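PDB 1ATG: periplasmic molybdate-binding protein from Azotobacter vinelandii, which binds molybdate or tungstate in a pocket between its two domains, probably as the periplasmic receptor of an ABC transporter. Local coordinates for residues Leu17-His27 and Asn205-Met213; Phe68-Ile79 and Ile190-Lys198. All blocks are in the same frame, centred on the assembly; numbering follows the deposited sequence. Where two conformers were deposited one is given.

How the interactions relate
Interaction 1 packs two helices, 11-25 and 203-212, on the flank of the protein; interaction 2 pairs strands 75-86 and 191-196 within the sheet and passes close to the anion pocket. Both are partly buried; interaction 1 has an aromatic centre with polar residues toward the rim, whereas interaction 2 also buries polar side chains, Gln192 and Gln193. Interaction 1 has a single direct hydrogen bond, while interaction 2 is carried by backbone hydrogen bonds and glutamine amides. The two use neighbouring elements: helix 203-212 follows strand 191-196 in the chain and packs against it. There they touch, Met210 of the helix reaching Ser73 and Phe75, and Glu207 packing on Leu70 and Ile196.

Interaction 1 (Leu17-His27 and Asn205-Met213); sequences LAGQFAKQTGH and NAEQFMSWM
Trp212 reaches from helix 203-212 into a hollow formed by Leu17, Gln20, Phe21 and Gln24 on helix 11-25, a knob-into-hole fit; the axes of segments 17-25 and 205-212 approach to 11.8 Å at 112°. Its CB lies near Phe21 CE1. With CG anti to the backbone N (chi1 -179°), the indole extends toward helix 11-25, and CD2 comes 3.6 Å from Phe21 CD1, which stands over the indole face. CB of Phe21 sits over the six-membered ring, a CH-pi contact 4.0 Å from its centroid. At the rim, CZ2 meets Gln20 CG, while CH2 lies 3.8 Å from Leu17 CD2. NE1 gives tryptophan its polar role, donating to Gln24 OE1 at 2.9 Å from above the carbonyl plane, in a somewhat bent bond. Phe209 completes the aromatic cluster, its edge turned to the face of Phe21 with ring planes at 69°. Farther along, Asn205 OD1 lies over the His27 ring, and one water joins His27 NE2 to Gln208 NE2. Behind this interface, Phe209 packs on strands 2-7 and 51-53 and Met210 on strand 191-196, while Leu17 and Gln20 reach helix 216-224.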
loop_
_atom_site.group_PDB
_atom_site.type_symbol
_atom_site.label_atom_id
_atom_site.label_comp_id
_atom_site.label_asym_id
_atom_site.label_seq_id
_atom_site.Cartn_x
_atom_site.Cartn_y
_atom_site.Cartn_z
ATOM N N LEU A 17 8.533 -10.567 4.876
ATOM C CA LEU A 17 9.224 -11.172 3.742
ATOM C C LEU A 17 10.734 -11.122 3.904
ATOM O O LEU A 17 11.403 -12.141 3.676
ATOM C CB LEU A 17 8.826 -10.473 2.448
ATOM C CG LEU A 17 7.380 -10.692 1.989
ATOM C CD1 LEU A 17 6.964 -9.613 1.005
ATOM C CD2 LEU A 17 7.237 -12.068 1.341
ATOM N N ALA A 18 11.276 -9.967 4.254
ATOM C CA ALA A 18 12.711 -9.815 4.476
ATOM C C ALA A 18 13.188 -10.768 5.557
ATOM O O ALA A 18 14.246 -11.423 5.403
ATOM C CB ALA A 18 12.996 -8.368 4.867
ATOM N N GLY A 19 12.468 -10.962 6.645
ATOM C CA GLY A 19 12.810 -11.883 7.715
ATOM C C GLY A 19 12.901 -13.308 7.177
ATOM O O GLY A 19 13.854 -14.048 7.483
ATOM N N GLN A 20 11.922 -13.723 6.375
ATOM C CA GLN A 20 11.953 -15.065 5.806
ATOM C C GLN A 20 13.080 -15.210 4.800
ATOM O O GLN A 20 13.761 -16.264 4.787
ATOM C CB GLN A 20 10.597 -15.388 5.187
ATOM C CG GLN A 20 10.509 -16.758 4.531
ATOM C CD GLN A 20 10.783 -17.905 5.474
ATOM O OE1 GLN A 20 11.149 -19.011 5.033
ATOM N NE2 GLN A 20 10.658 -17.714 6.778
ATOM N N PHE A 21 13.345 -14.227 3.965
ATOM C CA PHE A 21 14.404 -14.299 2.968
ATOM C C PHE A 21 15.751 -14.422 3.660
ATOM O O PHE A 21 16.645 -15.153 3.205
ATOM C CB PHE A 21 14.343 -13.070 2.064
ATOM C CG PHE A 21 15.332 -13.031 0.937
ATOM C CD1 PHE A 21 15.243 -13.922 -0.125
ATOM C CD2 PHE A 21 16.350 -12.090 0.927
ATOM C CE1 PHE A 21 16.145 -13.867 -1.167
ATOM C CE2 PHE A 21 17.254 -12.038 -0.116
ATOM C CZ PHE A 21 17.159 -12.931 -1.167
ATOM N N ALA A 22 15.920 -13.708 4.774
ATOM C CA ALA A 22 17.148 -13.783 5.567
ATOM C C ALA A 22 17.303 -15.150 6.201
ATOM O O ALA A 22 18.412 -15.730 6.152
ATOM C CB ALA A 22 17.103 -12.688 6.627
ATOM N N LYS A 23 16.263 -15.730 6.760
ATOM C CA LYS A 23 16.332 -17.064 7.338
ATOM C C LYS A 23 16.749 -18.066 6.264
ATOM O O LYS A 23 17.594 -18.944 6.504
ATOM C CB LYS A 23 14.989 -17.463 7.935
ATOM C CG LYS A 23 14.817 -18.899 8.379
ATOM C CD LYS A 23 13.420 -19.181 8.906
ATOM C CE LYS A 23 13.242 -20.637 9.300
ATOM N NZ LYS A 23 13.909 -20.953 10.593
ATOM N N GLN A 24 16.143 -17.988 5.082
ATOM C CA GLN A 24 16.440 -18.946 4.033
ATOM C C GLN A 24 17.807 -18.803 3.404
ATOM O O GLN A 24 18.428 -19.841 3.106
ATOM C CB GLN A 24 15.379 -18.790 2.925
ATOM C CG GLN A 24 13.999 -19.237 3.358
ATOM C CD GLN A 24 12.991 -19.050 2.233
ATOM O OE1 GLN A 24 13.374 -18.979 1.066
ATOM N NE2 GLN A 24 11.723 -19.012 2.600
ATOM N N THR A 25 18.280 -17.604 3.142
ATOM C CA THR A 25 19.464 -17.338 2.369
ATOM C C THR A 25 20.631 -16.711 3.103
ATOM O O THR A 25 21.723 -16.653 2.541
ATOM C CB THR A 25 19.166 -16.370 1.188
ATOM O OG1 THR A 25 18.927 -15.051 1.705
ATOM C CG2 THR A 25 17.961 -16.843 0.394
ATOM N N GLY A 26 20.377 -16.163 4.285
ATOM C CA GLY A 26 21.425 -15.487 5.038
ATOM C C GLY A 26 21.588 -14.035 4.617
ATOM O O GLY A 26 22.395 -13.309 5.211
ATOM N N HIS A 27 20.854 -13.590 3.604
ATOM C CA HIS A 27 20.942 -12.225 3.121
ATOM C C HIS A 27 20.023 -11.303 3.925
ATOM O O HIS A 27 18.842 -11.594 4.117
ATOM C CB HIS A 27 20.548 -12.100 1.648
ATOM C CG HIS A 27 21.509 -12.675 0.662
ATOM N ND1 HIS A 27 22.751 -12.124 0.423
ATOM C CD2 HIS A 27 21.404 -13.752 -0.156
ATOM C CE1 HIS A 27 23.375 -12.842 -0.493
ATOM N NE2 HIS A 27 22.582 -13.836 -0.863
ATOM N N ASN A 205 21.888 -10.030 -6.732
ATOM C CA ASN A 205 21.094 -10.153 -5.509
ATOM C C ASN A 205 19.690 -9.574 -5.703
ATOM O O ASN A 205 18.726 -10.182 -5.208
ATOM C CB ASN A 205 21.795 -9.465 -4.346
ATOM C CG ASN A 205 21.373 -9.928 -2.972
ATOM O OD1 ASN A 205 20.775 -10.992 -2.793
ATOM N ND2 ASN A 205 21.716 -9.129 -1.961
ATOM N N ALA A 206 19.568 -8.464 -6.421
ATOM C CA ALA A 206 18.247 -7.880 -6.671
ATOM C C ALA A 206 17.397 -8.842 -7.481
ATOM O O ALA A 206 16.222 -9.066 -7.170
ATOM C CB ALA A 206 18.395 -6.548 -7.383
ATOM N N GLU A 207 17.968 -9.443 -8.526
ATOM C CA GLU A 207 17.252 -10.415 -9.338
ATOM C C GLU A 207 16.887 -11.650 -8.528
ATOM O O GLU A 207 15.785 -12.188 -8.687
ATOM C CB GLU A 207 18.067 -10.759 -10.589
ATOM C CG GLU A 207 18.149 -9.583 -11.549
ATOM C CD GLU A 207 18.976 -9.875 -12.788
ATOM O OE1 GLU A 207 19.890 -10.721 -12.703
ATOM O OE2 GLU A 207 18.704 -9.245 -13.833
ATOM N N GLN A 208 17.745 -12.092 -7.626
ATOM C CA GLN A 208 17.447 -13.235 -6.769
ATOM C C GLN A 208 16.242 -12.919 -5.887
ATOM O O GLN A 208 15.325 -13.727 -5.767
ATOM C CB GLN A 208 18.641 -13.629 -5.900
ATOM C CG GLN A 208 18.344 -14.820 -5.000
ATOM C CD GLN A 208 19.488 -15.244 -4.116
ATOM O OE1 GLN A 208 19.307 -16.030 -3.179
ATOM N NE2 GLN A 208 20.687 -14.743 -4.395
ATOM N N PHE A 209 16.261 -11.746 -5.249
ATOM C CA PHE A 209 15.144 -11.357 -4.379
ATOM C C PHE A 209 13.863 -11.214 -5.171
ATOM O O PHE A 209 12.792 -11.670 -4.731
ATOM C CB PHE A 209 15.513 -10.073 -3.623
ATOM C CG PHE A 209 14.445 -9.638 -2.655
ATOM C CD1 PHE A 209 14.134 -10.421 -1.559
ATOM C CD2 PHE A 209 13.748 -8.454 -2.845
ATOM C CE1 PHE A 209 13.151 -10.032 -0.664
ATOM C CE2 PHE A 209 12.767 -8.071 -1.949
ATOM C CZ PHE A 209 12.461 -8.848 -0.861
ATOM N N MET A 210 13.895 -10.621 -6.351
ATOM C CA MET A 210 12.724 -10.448 -7.201
ATOM C C MET A 210 12.162 -11.802 -7.629
ATOM O O MET A 210 10.943 -11.977 -7.698
ATOM C CB MET A 210 13.035 -9.552 -8.392
ATOM C CG MET A 210 13.295 -8.102 -7.999
ATOM S SD MET A 210 11.827 -7.169 -7.529
ATOM C CE MET A 210 11.378 -6.514 -9.142
ATOM N N SER A 211 13.042 -12.771 -7.895
ATOM C CA SER A 211 12.612 -14.123 -8.229
ATOM C C SER A 211 11.966 -14.789 -7.016
ATOM O O SER A 211 10.897 -15.387 -7.103
ATOM C CB SER A 211 13.777 -14.987 -8.721
ATOM O OG SER A 211 13.384 -16.352 -8.827
ATOM N N TRP A 212 12.578 -14.627 -5.855
ATOM C CA TRP A 212 12.076 -15.181 -4.609
ATOM C C TRP A 212 10.690 -14.635 -4.266
ATOM O O TRP A 212 9.806 -15.344 -3.791
ATOM C CB TRP A 212 13.055 -14.878 -3.467
ATOM C CG TRP A 212 12.605 -15.458 -2.158
ATOM C CD1 TRP A 212 12.801 -16.726 -1.693
ATOM C CD2 TRP A 212 11.886 -14.760 -1.136
ATOM N NE1 TRP A 212 12.218 -16.865 -0.461
ATOM C CE2 TRP A 212 11.657 -15.664 -0.088
ATOM C CE3 TRP A 212 11.395 -13.448 -1.010
ATOM C CZ2 TRP A 212 10.971 -15.318 1.066
ATOM C CZ3 TRP A 212 10.727 -13.107 0.150
ATOM C CH2 TRP A 212 10.512 -14.028 1.173
ATOM N N MET A 213 10.469 -13.342 -4.565
ATOM C CA MET A 213 9.179 -12.711 -4.335
ATOM C C MET A 213 8.025 -13.349 -5.081
ATOM O O MET A 213 6.867 -13.156 -4.689
ATOM C CB MET A 213 9.257 -11.237 -4.749
ATOM C CG MET A 213 9.967 -10.372 -3.717
ATOM S SD MET A 213 9.053 -10.168 -2.178
ATOM C CE MET A 213 7.502 -9.495 -2.783
HETATM O O HOH W 1 23.143 -14.866 -3.306
#

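Interaction 2 (Phe68-Ile79 and Ile190-Lys198)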
loop_
_atom_site.group_PDB
_atom_site.type_symbol
_atom_site.label_atom_id
_atom_site.label_comp_id
_atom_site.label_asym_id
_atom_site.label_seq_id
_atom_site.Cartn_x
_atom_site.Cartn_y
_atom_site.Cartn_z
ATOM N N PHE A 68 15.020 4.400 -15.794
ATOM C CA PHE A 68 15.516 4.247 -14.436
ATOM C C PHE A 68 15.361 2.821 -13.916
ATOM O O PHE A 68 16.005 2.473 -12.930
ATOM C CB PHE A 68 14.772 5.192 -13.480
ATOM C CG PHE A 68 15.162 6.629 -13.667
ATOM C CD1 PHE A 68 16.328 7.100 -13.095
ATOM C CD2 PHE A 68 14.372 7.496 -14.404
ATOM C CE1 PHE A 68 16.714 8.420 -13.258
ATOM C CE2 PHE A 68 14.748 8.817 -14.565
ATOM C CZ PHE A 68 15.921 9.267 -14.002
ATOM N N ALA A 69 14.486 2.049 -14.539
ATOM C CA ALA A 69 14.251 0.673 -14.109
ATOM C C ALA A 69 15.019 -0.314 -14.980
ATOM O O ALA A 69 15.188 -0.075 -16.178
ATOM C CB ALA A 69 12.760 0.350 -14.156
ATOM N N LEU A 70 15.489 -1.404 -14.378
ATOM C CA LEU A 70 16.186 -2.429 -15.166
ATOM C C LEU A 70 15.160 -3.051 -16.099
ATOM O O LEU A 70 14.119 -3.546 -15.659
ATOM C CB LEU A 70 16.805 -3.462 -14.234
ATOM C CG LEU A 70 17.622 -4.593 -14.861
ATOM C CD1 LEU A 70 18.961 -4.049 -15.348
ATOM C CD2 LEU A 70 17.830 -5.731 -13.877
ATOM N N PRO A 71 15.407 -3.012 -17.405
ATOM C CA PRO A 71 14.488 -3.565 -18.380
ATOM C C PRO A 71 14.128 -5.008 -18.062
ATOM O O PRO A 71 14.983 -5.786 -17.642
ATOM C CB PRO A 71 15.229 -3.425 -19.705
ATOM C CG PRO A 71 16.203 -2.317 -19.481
ATOM C CD PRO A 71 16.615 -2.420 -18.034
ATOM N N GLY A 72 12.846 -5.351 -18.168
ATOM C CA GLY A 72 12.375 -6.699 -17.909
ATOM C C GLY A 72 12.144 -7.055 -16.453
ATOM O O GLY A 72 11.694 -8.176 -16.166
ATOM N N SER A 73 12.421 -6.167 -15.504
ATOM C CA SER A 73 12.257 -6.474 -14.095
ATOM C C SER A 73 10.889 -6.109 -13.528
ATOM O O SER A 73 10.580 -6.575 -12.419
ATOM C CB SER A 73 13.305 -5.755 -13.239
ATOM O OG SER A 73 13.073 -4.353 -13.196
ATOM N N ARG A 74 10.102 -5.338 -14.241
ATOM C CA ARG A 74 8.798 -4.930 -13.705
ATOM C C ARG A 74 7.775 -6.047 -13.648
ATOM O O ARG A 74 7.552 -6.750 -14.640
ATOM C CB ARG A 74 8.274 -3.795 -14.592
ATOM C CG ARG A 74 7.024 -3.146 -14.003
ATOM C CD ARG A 74 6.831 -1.775 -14.647
ATOM N NE ARG A 74 6.805 -1.893 -16.106
ATOM C CZ ARG A 74 5.712 -2.252 -16.763
ATOM N NH1 ARG A 74 4.570 -2.516 -16.153
ATOM N NH2 ARG A 74 5.756 -2.342 -18.095
ATOM N N PHE A 75 7.099 -6.200 -12.506
ATOM C CA PHE A 75 6.061 -7.209 -12.375
ATOM C C PHE A 75 5.093 -6.838 -11.251
ATOM O O PHE A 75 5.396 -6.003 -10.396
ATOM C CB PHE A 75 6.663 -8.593 -12.150
ATOM C CG PHE A 75 7.123 -8.879 -10.752
ATOM C CD1 PHE A 75 8.294 -8.347 -10.259
ATOM C CD2 PHE A 75 6.385 -9.706 -9.912
ATOM C CE1 PHE A 75 8.714 -8.620 -8.970
ATOM C CE2 PHE A 75 6.781 -9.979 -8.625
ATOM C CZ PHE A 75 7.958 -9.443 -8.156
ATOM N N THR A 76 3.922 -7.433 -11.331
ATOM C CA THR A 76 2.906 -7.249 -10.291
ATOM C C THR A 76 3.189 -8.193 -9.142
ATOM O O THR A 76 3.052 -9.418 -9.319
ATOM C CB THR A 76 1.500 -7.480 -10.847
ATOM O OG1 THR A 76 1.316 -6.499 -11.876
ATOM C CG2 THR A 76 0.436 -7.321 -9.781
ATOM N N TYR A 77 3.573 -7.687 -7.980
ATOM C CA TYR A 77 3.910 -8.515 -6.830
ATOM C C TYR A 77 2.747 -8.721 -5.873
ATOM O O TYR A 77 2.795 -9.640 -5.043
ATOM C CB TYR A 77 5.118 -7.943 -6.070
ATOM C CG TYR A 77 4.833 -6.644 -5.360
ATOM C CD1 TYR A 77 4.939 -5.427 -6.019
ATOM C CD2 TYR A 77 4.457 -6.611 -4.030
ATOM C CE1 TYR A 77 4.661 -4.227 -5.371
ATOM C CE2 TYR A 77 4.161 -5.429 -3.373
ATOM C CZ TYR A 77 4.268 -4.253 -4.060
ATOM O OH TYR A 77 3.976 -3.075 -3.398
ATOM N N ALA A 78 1.708 -7.903 -5.987
ATOM C CA ALA A 78 0.576 -8.008 -5.060
ATOM C C ALA A 78 -0.541 -7.127 -5.579
ATOM O O ALA A 78 -0.288 -6.130 -6.281
ATOM C CB ALA A 78 1.005 -7.541 -3.669
ATOM N N ILE A 79 -1.768 -7.439 -5.216
ATOM C CA ILE A 79 -2.928 -6.598 -5.497
ATOM C C ILE A 79 -3.561 -6.326 -4.134
ATOM O O ILE A 79 -3.916 -7.252 -3.389
ATOM C CB ILE A 79 -3.918 -7.231 -6.470
ATOM C CG1 ILE A 79 -3.264 -7.522 -7.828
ATOM C CG2 ILE A 79 -5.119 -6.327 -6.716
ATOM C CD1 ILE A 79 -3.436 -8.931 -8.316
ATOM N N ILE A 190 -6.072 -1.965 -6.895
ATOM C CA ILE A 190 -4.768 -1.474 -6.436
ATOM C C ILE A 190 -3.704 -2.482 -6.818
ATOM O O ILE A 190 -3.267 -3.326 -6.027
ATOM C CB ILE A 190 -4.836 -1.198 -4.925
ATOM C CG1 ILE A 190 -5.962 -0.211 -4.578
ATOM C CG2 ILE A 190 -3.510 -0.653 -4.415
ATOM C CD1 ILE A 190 -6.270 -0.133 -3.103
ATOM N N VAL A 191 -3.298 -2.427 -8.079
ATOM C CA VAL A 191 -2.333 -3.343 -8.671
ATOM C C VAL A 191 -0.926 -2.840 -8.402
ATOM O O VAL A 191 -0.582 -1.746 -8.849
ATOM C CB VAL A 191 -2.629 -3.512 -10.178
ATOM C CG1 VAL A 191 -1.566 -4.406 -10.788
ATOM C CG2 VAL A 191 -4.028 -4.082 -10.355
ATOM N N GLN A 192 -0.169 -3.576 -7.598
ATOM C CA GLN A 192 1.109 -3.079 -7.109
ATOM C C GLN A 192 2.274 -3.716 -7.839
ATOM O O GLN A 192 2.406 -4.947 -7.870
ATOM C CB GLN A 192 1.192 -3.354 -5.588
ATOM C CG GLN A 192 -0.065 -2.887 -4.868
ATOM C CD GLN A 192 -0.089 -2.940 -3.366
ATOM O OE1 GLN A 192 -1.176 -2.872 -2.787
ATOM N NE2 GLN A 192 1.046 -3.009 -2.680
ATOM N N GLN A 193 3.108 -2.856 -8.434
ATOM C CA GLN A 193 4.242 -3.358 -9.200
ATOM C C GLN A 193 5.566 -2.966 -8.578
ATOM O O GLN A 193 5.685 -1.998 -7.826
ATOM C CB GLN A 193 4.184 -2.866 -10.648
ATOM C CG GLN A 193 2.982 -3.428 -11.398
ATOM C CD GLN A 193 3.240 -3.446 -12.894
ATOM O OE1 GLN A 193 3.693 -2.441 -13.443
ATOM N NE2 GLN A 193 2.978 -4.581 -13.528
ATOM N N ALA A 194 6.567 -3.798 -8.866
ATOM C CA ALA A 194 7.907 -3.627 -8.379
ATOM C C ALA A 194 8.884 -3.606 -9.562
ATOM O O ALA A 194 8.595 -4.141 -10.624
ATOM C CB ALA A 194 8.304 -4.755 -7.435
ATOM N N VAL A 195 9.997 -2.920 -9.336
ATOM C CA VAL A 195 11.051 -2.878 -10.345
ATOM C C VAL A 195 12.399 -2.930 -9.625
ATOM O O VAL A 195 12.572 -2.592 -8.461
ATOM C CB VAL A 195 11.083 -1.612 -11.220
ATOM C CG1 VAL A 195 9.963 -1.570 -12.242
ATOM C CG2 VAL A 195 11.076 -0.341 -10.372
ATOM N N ILE A 196 13.403 -3.360 -10.402
ATOM C CA ILE A 196 14.793 -3.245 -9.994
ATOM C C ILE A 196 15.271 -1.890 -10.551
ATOM O O ILE A 196 14.897 -1.527 -11.660
ATOM C CB ILE A 196 15.689 -4.368 -10.532
ATOM C CG1 ILE A 196 15.289 -5.703 -9.888
ATOM C CG2 ILE A 196 17.164 -4.078 -10.277
ATOM C CD1 ILE A 196 16.037 -6.898 -10.452
ATOM N N THR A 197 16.003 -1.161 -9.729
ATOM C CA THR A 197 16.540 0.140 -10.172
ATOM C C THR A 197 17.744 -0.140 -11.076
ATOM O O THR A 197 18.661 -0.809 -10.617
ATOM C CB THR A 197 16.873 0.999 -8.956
ATOM O OG1 THR A 197 15.678 1.263 -8.176
ATOM C CG2 THR A 197 17.449 2.350 -9.371
ATOM N N LYS A 198 17.735 0.352 -12.307
ATOM C CA LYS A 198 18.782 0.060 -13.283
ATOM C C LYS A 198 20.206 0.267 -12.820
ATOM O O LYS A 198 21.103 -0.520 -13.163
ATOM C CB LYS A 198 18.536 0.880 -14.559
ATOM C CG LYS A 198 19.303 0.400 -15.786
ATOM C CD LYS A 198 18.687 0.995 -17.048
ATOM C CE LYS A 198 19.605 0.878 -18.250
ATOM N NZ LYS A 198 19.006 1.533 -19.451
#
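Phe75 and Ala194 form a hydrogen-bonded pair within the antiparallel pairing of strands 75-86 and 191-196, part of the larger mixed sheet of this periplasmic binding protein fold, where the ladder is broken by a classic beta bulge. Their backbones exchange two bonds, Ala194 N to Phe75 O at 2.9 Å and Phe75 N to Ala194 O at 3.2 Å. Beyond the non-hydrogen-bonded pair Thr76-Gln193, the register slips by one: Tyr77 and Ala78 both face Gln192, so Tyr77 N donates to Gln192 O while Gln192 N donates to Ala78 O. Small Ala194 suits its place because the rings of Phe75 and Tyr77 both approach its CB.

On the face bearing Thr76, Gln193 uses both ends of its amide. OE1 takes Arg74 NH1 at 2.8 Å on a lone pair in the carbonyl plane, and the bond also lies in the guanidinium plane; NE2 donates to Thr76 OG1 at 3.0 Å. A leucine in place of Gln193 would probably leave Arg74 NH1 and Thr76 OG1 without these mates and the guanidinium freer to turn. Asp64 holds Arg74 through a salt bridge at NE, so the arginine is fixed from a second side.

Gln192, on the other face, reaches toward the anion pocket. Its NE2 donates to Tyr77 OH at 3.0 Å, with the hydroxyl in the amide plane, and also bonds Asn9 OD1, while OE1 hydrogen-bonds Tyr117 OH; Asn9 and Tyr117 belong to the binding site, which makes Gln192 a probable second-shell support. Tyr77 OH is in turn hydrogen-bonded to Ser54 O.

At the far end, the type II turn Leu70-Ser73 brings Ser73 back against the strand. Its OG, placed between backbone N and carbonyl carbon (chi1 70°), donates to Leu70 O at 2.8 Å and accepts from Ile196 N at 3.0 Å.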